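Ribosome-inactivating protein (Lychnis chalcedonica, PDB 2G5X) belongs to the plant ribosome-inactivating proteins, single-chain members of which fold into a mixed beta sheet packed against a largely helical region. Local coordinates at residues C32-T37 and G229-N234; K175-Q180 and A194-L199. All blocks are in the same frame, centred on the assembly; numbering follows the deposited sequence.

Contact 1 (C32-T37 and G229-N234); sequences CNIPVT and GLLLYN
A single parallel-type beta bridge between two extended loops, with Val36 facing Leu231, fastens the C-terminal tail of this ribosome-inactivating protein to the chain that follows helix 10-25. Both bonds of the bridge belong to Leu231: its N donates to Pro35 O at 2.8 Å, almost linearly (175° at the hydrogen), and its O accepts from Thr37 N at 2.9 Å. The same carbonyl also receives the CA-H of Val36, CA to O 3.3 Å. Beyond the bridge the side chain of Thr37 takes over, since its chi1 of 66° sets OG1 between backbone N and carbonyl carbon, where Tyr233 N reaches it at 3.2 Å in a bent bond. This hydroxyl is also hydrogen-bonded to Ser66 O. Leu231 meets two branched neighbours: its CG lies 3.7 Å from Ile34 CG2, and its CB touches Val36 CG2. On another side of the tail, Leu230 crosses Pro35 at about a right angle, CD1 lying 4.0 Å from Pro35 CG. Helix 10-25 covers this part through Arg21 and Phe24, while helix 203-210 packs on Leu231 and Leu232, and Cys32 is tied by its disulfide to Cys214 just beyond that helix.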
ATOM      1  N   CYS A  32     -21.891   7.496  -1.498  1.00 11.71           N
ATOM      2  CA  CYS A  32     -21.975   7.773  -0.065  1.00 12.06           C
ATOM      3  C   CYS A  32     -20.780   8.652   0.316  1.00 12.13           C
ATOM      4  O   CYS A  32     -20.277   8.594   1.441  1.00 11.75           O
ATOM      5  CB  CYS A  32     -21.943   6.474   0.752  1.00 12.62           C
ATOM      6  SG  CYS A  32     -23.270   5.279   0.378  1.00 13.93           S
ATOM      7  N   ASN A  33     -20.340   9.460  -0.649  1.00 11.72           N
ATOM      8  CA  ASN A  33     -19.205  10.369  -0.495  1.00 11.51           C
ATOM      9  C   ASN A  33     -17.892   9.627  -0.252  1.00 11.62           C
ATOM     10  O   ASN A  33     -17.033  10.086   0.502  1.00 11.60           O
ATOM     11  CB  ASN A  33     -19.463  11.374   0.635  1.00 14.37           C
ATOM     12  CG  ASN A  33     -18.489  12.539   0.612  1.00 15.88           C
ATOM     13  OD1 ASN A  33     -18.098  13.010  -0.456  1.00 17.58           O
ATOM     14  ND2 ASN A  33     -18.108  13.022   1.790  1.00 18.54           N
ATOM     15  N   ILE A  34     -17.753   8.474  -0.898  1.00 10.70           N
ATOM     16  CA  ILE A  34     -16.549   7.654  -0.790  1.00 10.29           C
ATOM     17  C   ILE A  34     -16.059   7.370  -2.212  1.00  8.85           C
ATOM     18  O   ILE A  34     -16.850   6.999  -3.080  1.00 10.68           O
ATOM     19  CB  ILE A  34     -16.844   6.294  -0.111  1.00  9.65           C
ATOM     20  CG1 ILE A  34     -17.471   6.508   1.268  1.00 10.99           C
ATOM     21  CG2 ILE A  34     -15.549   5.485   0.009  1.00 10.89           C
ATOM     22  CD1 ILE A  34     -17.985   5.228   1.897  1.00 12.63           C
ATOM     23  N   PRO A  35     -14.755   7.551  -2.477  1.00  8.87           N
ATOM     24  CA  PRO A  35     -14.258   7.281  -3.831  1.00  8.80           C
ATOM     25  C   PRO A  35     -14.353   5.794  -4.177  1.00  8.85           C
ATOM     26  O   PRO A  35     -14.269   4.937  -3.297  1.00  8.89           O
ATOM     27  CB  PRO A  35     -12.819   7.796  -3.783  1.00 10.21           C
ATOM     28  CG  PRO A  35     -12.434   7.607  -2.352  1.00 11.96           C
ATOM     29  CD  PRO A  35     -13.675   8.040  -1.602  1.00  7.79           C
ATOM     30  N   VAL A  36     -14.530   5.498  -5.461  1.00  8.62           N
ATOM     31  CA  VAL A  36     -14.671   4.120  -5.924  1.00  8.09           C
ATOM     32  C   VAL A  36     -13.662   3.791  -7.022  1.00  8.20           C
ATOM     33  O   VAL A  36     -13.424   4.603  -7.913  1.00  8.52           O
ATOM     34  CB  VAL A  36     -16.091   3.892  -6.486  1.00  8.13           C
ATOM     35  CG1 VAL A  36     -16.318   2.413  -6.769  1.00 10.11           C
ATOM     36  CG2 VAL A  36     -17.131   4.438  -5.508  1.00  8.54           C
ATOM     37  N   THR A  37     -13.068   2.602  -6.964  1.00  8.80           N
ATOM     38  CA  THR A  37     -12.103   2.217  -7.987  1.00  7.75           C
ATOM     39  C   THR A  37     -12.837   1.857  -9.276  1.00  8.53           C
ATOM     40  O   THR A  37     -14.051   1.620  -9.272  1.00  8.21           O
ATOM     41  CB  THR A  37     -11.248   1.005  -7.558  1.00  6.19           C
ATOM     42  OG1 THR A  37     -12.079  -0.157  -7.444  1.00  6.96           O
ATOM     43  CG2 THR A  37     -10.565   1.281  -6.222  1.00  7.43           C
ATOM     44  N   GLY A 229     -12.990   3.820   3.360  1.00  7.06           N
ATOM     45  CA  GLY A 229     -12.408   5.058   2.873  1.00  6.17           C
ATOM     46  C   GLY A 229     -12.251   5.004   1.362  1.00  7.44           C
ATOM     47  O   GLY A 229     -11.994   6.018   0.714  1.00  7.31           O
ATOM     48  N   LEU A 230     -12.403   3.806   0.804  1.00  7.41           N
ATOM     49  CA  LEU A 230     -12.298   3.583  -0.635  1.00  6.73           C
ATOM     50  C   LEU A 230     -13.165   2.375  -0.965  1.00  7.42           C
ATOM     51  O   LEU A 230     -13.075   1.344  -0.298  1.00  7.69           O
ATOM     52  CB  LEU A 230     -10.840   3.294  -1.034  1.00  7.85           C
ATOM     53  CG  LEU A 230     -10.574   2.924  -2.502  1.00  6.64           C
ATOM     54  CD1 LEU A 230     -10.836   4.133  -3.394  1.00  8.96           C
ATOM     55  CD2 LEU A 230      -9.128   2.456  -2.672  1.00  7.37           C
ATOM     56  N   LEU A 231     -14.014   2.499  -1.979  1.00  7.29           N
ATOM     57  CA  LEU A 231     -14.873   1.386  -2.362  1.00  7.71           C
ATOM     58  C   LEU A 231     -14.335   0.692  -3.596  1.00  8.16           C
ATOM     59  O   LEU A 231     -13.687   1.308  -4.438  1.00  7.55           O
ATOM     60  CB  LEU A 231     -16.300   1.861  -2.669  1.00  8.02           C
ATOM     61  CG  LEU A 231     -17.123   2.567  -1.589  1.00  8.20           C
ATOM     62  CD1 LEU A 231     -18.543   2.760  -2.103  1.00 11.20           C
ATOM     63  CD2 LEU A 231     -17.142   1.743  -0.316  1.00 11.67           C
ATOM     64  N   LEU A 232     -14.603  -0.603  -3.688  1.00  8.86           N
ATOM     65  CA  LEU A 232     -14.204  -1.376  -4.849  1.00  9.41           C
ATOM     66  C   LEU A 232     -15.366  -1.220  -5.832  1.00  9.15           C
ATOM     67  O   LEU A 232     -16.504  -0.979  -5.424  1.00  9.32           O
ATOM     68  CB  LEU A 232     -14.039  -2.850  -4.466  1.00 10.28           C
ATOM     69  CG  LEU A 232     -13.649  -3.852  -5.557  1.00 11.92           C
ATOM     70  CD1 LEU A 232     -12.198  -3.636  -5.954  1.00 10.71           C
ATOM     71  CD2 LEU A 232     -13.847  -5.273  -5.044  1.00 12.32           C
ATOM     72  N   TYR A 233     -15.080  -1.329  -7.123  1.00  8.90           N
ATOM     73  CA  TYR A 233     -16.123  -1.234  -8.136  1.00  9.43           C
ATOM     74  C   TYR A 233     -17.151  -2.329  -7.832  1.00 11.82           C
ATOM     75  O   TYR A 233     -16.851  -3.279  -7.108  1.00  9.88           O
ATOM     76  CB  TYR A 233     -15.504  -1.459  -9.517  1.00 10.38           C
ATOM     77  CG  TYR A 233     -14.687  -2.727  -9.595  1.00 10.23           C
ATOM     78  CD1 TYR A 233     -15.300  -3.964  -9.785  1.00 12.28           C
ATOM     79  CD2 TYR A 233     -13.300  -2.695  -9.439  1.00 11.12           C
ATOM     80  CE1 TYR A 233     -14.555  -5.143  -9.812  1.00 12.00           C
ATOM     81  CE2 TYR A 233     -12.546  -3.867  -9.466  1.00  9.93           C
ATOM     82  CZ  TYR A 233     -13.182  -5.085  -9.653  1.00 14.17           C
ATOM     83  OH  TYR A 233     -12.444  -6.245  -9.676  1.00 15.31           O
ATOM     84  N   ASN A 234     -18.359  -2.199  -8.372  1.00 12.67           N
ATOM     85  CA  ASN A 234     -19.381  -3.214  -8.134  1.00 16.33           C
ATOM     86  C   ASN A 234     -19.818  -3.843  -9.453  1.00 17.59           C
ATOM     87  O   ASN A 234     -19.106  -3.631 -10.459  1.00 18.34           O
ATOM     88  CB  ASN A 234     -20.584  -2.609  -7.396  1.00 16.80           C
ATOM     89  CG  ASN A 234     -21.552  -1.900  -8.322  1.00 19.04           C
ATOM     90  OD1 ASN A 234     -21.148  -1.205  -9.252  1.00 19.39           O
ATOM     91  ND2 ASN A 234     -22.845  -2.060  -8.055  1.00 19.97           N
ATOM     92  OXT ASN A 234     -20.847  -4.552  -9.463  1.00 18.01           O
TER

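Contact 2 (K175-Q180 and A194-L199)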
ATOM      1  N   LYS A 175     -11.254   3.043   7.080  1.00  5.71           N
ATOM      2  CA  LYS A 175     -11.085   4.155   8.014  1.00  7.10           C
ATOM      3  C   LYS A 175     -10.727   3.613   9.403  1.00  7.57           C
ATOM      4  O   LYS A 175      -9.973   4.239  10.151  1.00  7.45           O
ATOM      5  CB  LYS A 175     -12.373   4.986   8.114  1.00  8.05           C
ATOM      6  CG  LYS A 175     -12.737   5.763   6.849  1.00 12.48           C
ATOM      7  CD  LYS A 175     -11.740   6.875   6.571  1.00 13.93           C
ATOM      8  CE  LYS A 175     -11.747   7.914   7.690  1.00 15.03           C
ATOM      9  NZ  LYS A 175     -10.728   8.986   7.466  1.00 15.99           N
ATOM     10  N   TYR A 176     -11.273   2.450   9.742  1.00  8.11           N
ATOM     11  CA  TYR A 176     -11.008   1.820  11.034  1.00  8.03           C
ATOM     12  C   TYR A 176      -9.519   1.510  11.195  1.00  7.93           C
ATOM     13  O   TYR A 176      -8.955   1.678  12.274  1.00  8.17           O
ATOM     14  CB  TYR A 176     -11.810   0.518  11.159  1.00  9.00           C
ATOM     15  CG  TYR A 176     -11.735  -0.137  12.526  1.00  8.07           C
ATOM     16  CD1 TYR A 176     -12.625   0.213  13.540  1.00  8.90           C
ATOM     17  CD2 TYR A 176     -10.766  -1.102  12.807  1.00  9.48           C
ATOM     18  CE1 TYR A 176     -12.558  -0.383  14.803  1.00  9.99           C
ATOM     19  CE2 TYR A 176     -10.687  -1.701  14.065  1.00  9.83           C
ATOM     20  CZ  TYR A 176     -11.587  -1.338  15.058  1.00 10.42           C
ATOM     21  OH  TYR A 176     -11.518  -1.931  16.301  1.00 12.71           O
ATOM     22  N   ILE A 177      -8.887   1.055  10.117  1.00  6.97           N
ATOM     23  CA  ILE A 177      -7.470   0.715  10.156  1.00  7.09           C
ATOM     24  C   ILE A 177      -6.611   1.976  10.185  1.00  7.62           C
ATOM     25  O   ILE A 177      -5.589   2.020  10.862  1.00  7.16           O
ATOM     26  CB  ILE A 177      -7.099  -0.195   8.966  1.00  7.68           C
ATOM     27  CG1 ILE A 177      -7.879  -1.510   9.093  1.00  8.46           C
ATOM     28  CG2 ILE A 177      -5.598  -0.454   8.940  1.00  9.05           C
ATOM     29  CD1 ILE A 177      -7.636  -2.510   7.984  1.00  8.93           C
ATOM     30  N   GLU A 178      -7.035   3.009   9.462  1.00  6.90           N
ATOM     31  CA  GLU A 178      -6.308   4.270   9.480  1.00  7.31           C
ATOM     32  C   GLU A 178      -6.289   4.729  10.937  1.00  7.86           C
ATOM     33  O   GLU A 178      -5.251   5.139  11.460  1.00  7.23           O
ATOM     34  CB  GLU A 178      -7.027   5.323   8.622  1.00  6.80           C
ATOM     35  CG  GLU A 178      -6.546   6.746   8.887  1.00  7.63           C
ATOM     36  CD  GLU A 178      -7.329   7.803   8.122  1.00  8.85           C
ATOM     37  OE1 GLU A 178      -8.353   7.472   7.491  1.00  8.18           O
ATOM     38  OE2 GLU A 178      -6.919   8.979   8.164  1.00 10.36           O
ATOM     39  N   ASP A 179      -7.444   4.636  11.595  1.00  8.19           N
ATOM     40  CA  ASP A 179      -7.565   5.056  12.985  1.00  9.68           C
ATOM     41  C   ASP A 179      -6.640   4.261  13.906  1.00  8.17           C
ATOM     42  O   ASP A 179      -6.073   4.812  14.849  1.00  9.20           O
ATOM     43  CB  ASP A 179      -9.014   4.918  13.456  0.50 12.42           C
ATOM     44  CG  ASP A 179      -9.821   6.176  13.216  0.50 14.65           C
ATOM     45  OD1 ASP A 179     -11.036   6.178  13.522  0.50 18.07           O
ATOM     46  OD2 ASP A 179      -9.244   7.158  12.711  0.50 17.43           O
ATOM     47  N   GLN A 180      -6.480   2.970  13.637  1.00  7.62           N
ATOM     48  CA  GLN A 180      -5.592   2.155  14.459  1.00  8.31           C
ATOM     49  C   GLN A 180      -4.143   2.624  14.300  1.00  7.88           C
ATOM     50  O   GLN A 180      -3.395   2.689  15.275  1.00  8.95           O
ATOM     51  CB  GLN A 180      -5.716   0.675  14.082  1.00 11.09           C
ATOM     52  CG  GLN A 180      -7.068   0.063  14.435  1.00 14.23           C
ATOM     53  CD  GLN A 180      -7.325   0.042  15.933  1.00 15.43           C
ATOM     54  OE1 GLN A 180      -8.365   0.505  16.407  1.00 18.79           O
ATOM     55  NE2 GLN A 180      -6.378  -0.501  16.686  1.00 15.92           N
ATOM     56  N   ALA A 194      -5.828 -11.006  14.347  1.00 10.05           N
ATOM     57  CA  ALA A 194      -6.743 -11.807  13.542  1.00 11.55           C
ATOM     58  C   ALA A 194      -8.039 -11.134  13.082  1.00  9.93           C
ATOM     59  O   ALA A 194      -8.460 -11.339  11.944  1.00  8.78           O
ATOM     60  CB  ALA A 194      -7.074 -13.103  14.283  1.00  9.95           C
ATOM     61  N   ARG A 195      -8.677 -10.342  13.943  1.00  8.98           N
ATOM     62  CA  ARG A 195      -9.933  -9.711  13.547  1.00  9.17           C
ATOM     63  C   ARG A 195      -9.737  -8.686  12.431  1.00 10.01           C
ATOM     64  O   ARG A 195     -10.517  -8.649  11.475  1.00  8.69           O
ATOM     65  CB  ARG A 195     -10.629  -9.058  14.751  1.00  9.96           C
ATOM     66  CG  ARG A 195     -12.059  -8.626  14.435  1.00 11.39           C
ATOM     67  CD  ARG A 195     -12.812  -8.077  15.640  1.00 12.92           C
ATOM     68  NE  ARG A 195     -14.120  -7.562  15.239  1.00 12.00           N
ATOM     69  CZ  ARG A 195     -15.182  -8.317  14.968  1.00 14.79           C
ATOM     70  NH1 ARG A 195     -15.112  -9.641  15.064  1.00 13.42           N
ATOM     71  NH2 ARG A 195     -16.314  -7.747  14.576  1.00 13.62           N
ATOM     72  N   ILE A 196      -8.702  -7.856  12.549  1.00  9.04           N
ATOM     73  CA  ILE A 196      -8.423  -6.858  11.521  1.00  9.67           C
ATOM     74  C   ILE A 196      -8.037  -7.546  10.215  1.00  9.54           C
ATOM     75  O   ILE A 196      -8.361  -7.061   9.133  1.00  9.85           O
ATOM     76  CB  ILE A 196      -7.285  -5.893  11.950  1.00  9.98           C
ATOM     77  CG1 ILE A 196      -7.826  -4.889  12.970  1.00 10.83           C
ATOM     78  CG2 ILE A 196      -6.718  -5.165  10.729  1.00 10.67           C
ATOM     79  CD1 ILE A 196      -6.782  -3.948  13.536  1.00 12.72           C
ATOM     80  N   THR A 197      -7.345  -8.676  10.318  1.00  9.39           N
ATOM     81  CA  THR A 197      -6.943  -9.417   9.129  1.00 10.35           C
ATOM     82  C   THR A 197      -8.190  -9.931   8.395  1.00 10.03           C
ATOM     83  O   THR A 197      -8.256  -9.889   7.166  1.00 10.52           O
ATOM     84  CB  THR A 197      -6.011 -10.598   9.498  1.00 11.64           C
ATOM     85  OG1 THR A 197      -4.806 -10.087  10.089  1.00 12.36           O
ATOM     86  CG2 THR A 197      -5.650 -11.407   8.259  1.00 11.98           C
ATOM     87  N   LEU A 198      -9.181 -10.401   9.149  1.00  9.66           N
ATOM     88  CA  LEU A 198     -10.419 -10.902   8.550  1.00  9.28           C
ATOM     89  C   LEU A 198     -11.227  -9.737   7.973  1.00  8.17           C
ATOM     90  O   LEU A 198     -11.879  -9.868   6.934  1.00  7.74           O
ATOM     91  CB  LEU A 198     -11.253 -11.648   9.595  1.00 12.32           C
ATOM     92  CG  LEU A 198     -12.530 -12.327   9.090  1.00 13.91           C
ATOM     93  CD1 LEU A 198     -12.187 -13.337   7.999  1.00 16.35           C
ATOM     94  CD2 LEU A 198     -13.229 -13.019  10.254  1.00 17.09           C
ATOM     95  N   LEU A 199     -11.186  -8.598   8.660  1.00  7.42           N
ATOM     96  CA  LEU A 199     -11.889  -7.409   8.193  1.00  7.44           C
ATOM     97  C   LEU A 199     -11.339  -7.028   6.817  1.00  7.08           C
ATOM     98  O   LEU A 199     -12.099  -6.772   5.879  1.00  7.37           O
ATOM     99  CB  LEU A 199     -11.677  -6.253   9.175  1.00  7.38           C
ATOM    100  CG  LEU A 199     -12.173  -4.871   8.745  1.00  7.38           C
ATOM    101  CD1 LEU A 199     -13.685  -4.893   8.504  1.00  7.38           C
ATOM    102  CD2 LEU A 199     -11.822  -3.865   9.827  1.00  8.64           C
TER
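Ile196 meets three side chains of the facing helix, Tyr176, Ile177 and Gln180, in a roughly antiparallel packing of helices 175-184 and 193-201 within the ribosome-inactivating protein fold. Its two branches divide the work. CG2 lies 3.9 Å from Ile177 CD1, whereas CD1, at the end of the other branch, rests 4.1 Å from the aliphatic CG of Gln180. The torsion of Ile196 (chi1 -76°) places CG1 anti to the carbonyl carbon, and CG1 comes up to the edge of the Tyr176 ring, near its plane, 4.4 Å from CE2. One turn further along, Leu199 approaches the same ring obliquely. No hydrogen bond crosses between the segments, so they meet through hydrocarbon surfaces alone. The axes of the two short segments come no closer than 11.4 Å, with 144° between their N-to-C directions, a wide spacing bridged by large side chains, and the buried area is modest at 205 Å².

Outside this shell, Phe221 touches Leu199, and Glu225 touches Tyr176 while forming a salt bridge with Arg195 NE; the loop holding both residues thus borders the two helices. Helix 175-184 is also anchored to helix 10-25, where Glu178 OE1 forms a salt bridge with Arg21 and OE2 a hydrogen bond with Ser14. Within the helix, Lys175 curls back, its first three torsions all bending the same way to bring the amine round, and NZ meets Glu178 OE1 at 2.8 Å on the syn side, 33° out of the carboxylate plane.

From the N terminus the chain gives edge strand 3-5 and helix 10-25, reaches 32-37, then makes the other strands of the sheet and the remaining helices before the tail at 229-234 returns to close contact 1, a loop of 191 intervening residues. Contact 2 is nested inside it and closes a much shorter loop, with 13 residues between neighbouring helical segments. Contact 1 thus joins the region between helix 10-25 and strand 45-51 to the C terminus, and contact 2 joins two consecutive helices. Their centres lie about 17 Å apart, yet they touch where Lys175 CG packs 4.0 Å from Gly229 N. Helix 10-25 lies beside both contacts, through Arg21.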